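Local coordinates for parahox neighbor (Phaeodactylum tricornutum CCAP 1055/1, PDB 5Z5M), which probably catalyses two successive steps of urate degradation, hydrolysing 5-hydroxyisourate and stereoselectively decarboxylating the resulting OHCU to (S)-allantoin, at residues E154-V157 with A158-V162. Residues are numbered along the deposited sequence; the frame is centred on the assembly and turned at random.
Sequences EFMV and ALEQV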
loop_
_atom_site.group_PDB
_atom_site.type_symbol
_atom_site.label_atom_id
_atom_site.label_comp_id
_atom_site.label_asym_id
_atom_site.label_seq_id
_atom_site.Cartn_x
_atom_site.Cartn_y
_atom_site.Cartn_z
ATOM N N GLU A 154 19.937 15.389 -18.059
ATOM C CA GLU A 154 20.939 15.672 -17.039
ATOM C C GLU A 154 21.020 17.149 -16.680
ATOM O O GLU A 154 21.417 17.494 -15.569
ATOM C CB GLU A 154 22.308 15.168 -17.483
ATOM C CG GLU A 154 22.502 13.699 -17.166
ATOM C CD GLU A 154 22.135 13.380 -15.718
ATOM O OE1 GLU A 154 22.821 13.890 -14.804
ATOM O OE2 GLU A 154 21.159 12.637 -15.492
ATOM N N PHE A 155 20.654 18.017 -17.619
ATOM C CA PHE A 155 20.623 19.453 -17.354
ATOM C C PHE A 155 19.593 19.751 -16.264
ATOM O O PHE A 155 19.850 20.533 -15.352
ATOM C CB PHE A 155 20.310 20.231 -18.635
ATOM C CG PHE A 155 20.382 21.725 -18.475
ATOM C CD1 PHE A 155 21.604 22.374 -18.440
ATOM C CD2 PHE A 155 19.225 22.482 -18.381
ATOM C CE1 PHE A 155 21.675 23.749 -18.301
ATOM C CE2 PHE A 155 19.288 23.858 -18.247
ATOM C CZ PHE A 155 20.513 24.492 -18.205
ATOM N N MET A 156 18.435 19.106 -16.366
ATOM C CA MET A 156 17.394 19.186 -15.341
ATOM C C MET A 156 17.827 18.602 -14.003
ATOM O O MET A 156 17.575 19.180 -12.947
ATOM C CB MET A 156 16.132 18.466 -15.816
ATOM C CG MET A 156 15.338 19.245 -16.821
ATOM S SD MET A 156 14.804 20.786 -16.062
ATOM C CE MET A 156 13.897 20.161 -14.647
ATOM N N VAL A 157 18.455 17.434 -14.049
ATOM C CA VAL A 157 18.900 16.771 -12.831
ATOM C C VAL A 157 19.972 17.600 -12.127
ATOM O O VAL A 157 19.944 17.752 -10.913
ATOM C CB VAL A 157 19.448 15.356 -13.122
ATOM C CG1 VAL A 157 20.000 14.725 -11.853
ATOM C CG2 VAL A 157 18.362 14.478 -13.738
ATOM N N ALA A 158 20.909 18.139 -12.900
ATOM C CA ALA A 158 21.990 18.943 -12.335
ATOM C C ALA A 158 21.439 20.180 -11.632
ATOM O O ALA A 158 21.899 20.549 -10.552
ATOM C CB ALA A 158 22.976 19.348 -13.423
ATOM N N LEU A 159 20.461 20.820 -12.257
ATOM C CA LEU A 159 19.854 22.015 -11.678
ATOM C C LEU A 159 19.115 21.678 -10.386
ATOM O O LEU A 159 19.124 22.464 -9.443
ATOM C CB LEU A 159 18.905 22.682 -12.677
ATOM C CG LEU A 159 19.552 23.421 -13.852
ATOM C CD1 LEU A 159 18.493 23.862 -14.849
ATOM C CD2 LEU A 159 20.368 24.613 -13.372
ATOM N N GLU A 160 18.481 20.511 -10.339
ATOM C CA GLU A 160 17.850 20.050 -9.102
ATOM C C GLU A 160 18.909 19.873 -8.016
ATOM O O GLU A 160 18.694 20.250 -6.866
ATOM C CB GLU A 160 17.081 18.744 -9.332
ATOM C CG GLU A 160 15.785 18.933 -10.116
ATOM C CD GLU A 160 15.090 17.628 -10.478
ATOM O OE1 GLU A 160 15.661 16.537 -10.235
ATOM O OE2 GLU A 160 13.960 17.701 -11.008
ATOM N N GLN A 161 20.061 19.317 -8.393
ATOM C CA GLN A 161 21.155 19.123 -7.447
ATOM C C GLN A 161 21.706 20.450 -6.907
ATOM O O GLN A 161 21.997 20.549 -5.716
ATOM C CB GLN A 161 22.287 18.304 -8.085
ATOM C CG GLN A 161 21.878 16.898 -8.566
ATOM C CD GLN A 161 21.397 15.975 -7.449
ATOM O OE1 GLN A 161 21.997 15.900 -6.377
ATOM N NE2 GLN A 161 20.307 15.264 -7.703
ATOM N N VAL A 162 21.842 21.478 -7.749
ATOM C CA VAL A 162 22.403 22.731 -7.242
ATOM C C VAL A 162 21.433 23.421 -6.276
ATOM O O VAL A 162 21.868 24.063 -5.326
ATOM C CB VAL A 162 22.802 23.725 -8.374
ATOM C CG1 VAL A 162 23.811 23.086 -9.319
ATOM C CG2 VAL A 162 21.595 24.234 -9.127
#
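Glu154 to Val157 offer their carbonyls, one after another, to the N-H groups of Ala158 to Gln161, a worked example of the i to i+4 bonding of an alpha helix, within helix 151-173 of the OHCU decarboxylase part. The first of the four bonds, Ala158 N to Glu154 O, spans 2.8 Å and is nearly straight at 159°; the last, Gln161 N to Val157 O, spans 3.0 Å. One turn apart on the same flank, Phe155 and Leu159 meet. The Phe155 ring, carried by chi1 -175° to the side of its carbonyl carbon, has Leu159 CG over one face, and Leu159 CD1 comes within 3.5 Å of ring atom CE2. Both side chains also pack on Leu72 of helix 65-73, while Lys65 makes a cation-pi contact with the ring. On another flank Val157 and Gln161 run side by side, Val157 CG1 lying 4.2 Å from Gln161 NE2. Gln161 CG, set beside its own backbone N by chi1 (-60°), lies 3.2 Å from Val157 O; the bend at chi2 then turns the amide. Gln161 OE1 accepts a hydrogen bond from Ala130 N, and in Glu154, buried like Gln161, OE1 forms a salt bridge with Arg146 and a hydrogen bond with Tyr119 OH, OE2 one with His149 ND1. A leucine in place of Gln161 would probably leave the Ala130 N-H without its side-chain acceptor. These four carbonyls are thus satisfied within the helix, so the buried polar ends bond elsewhere in the chain while Phe155 and Leu159 pack on helix 65-73.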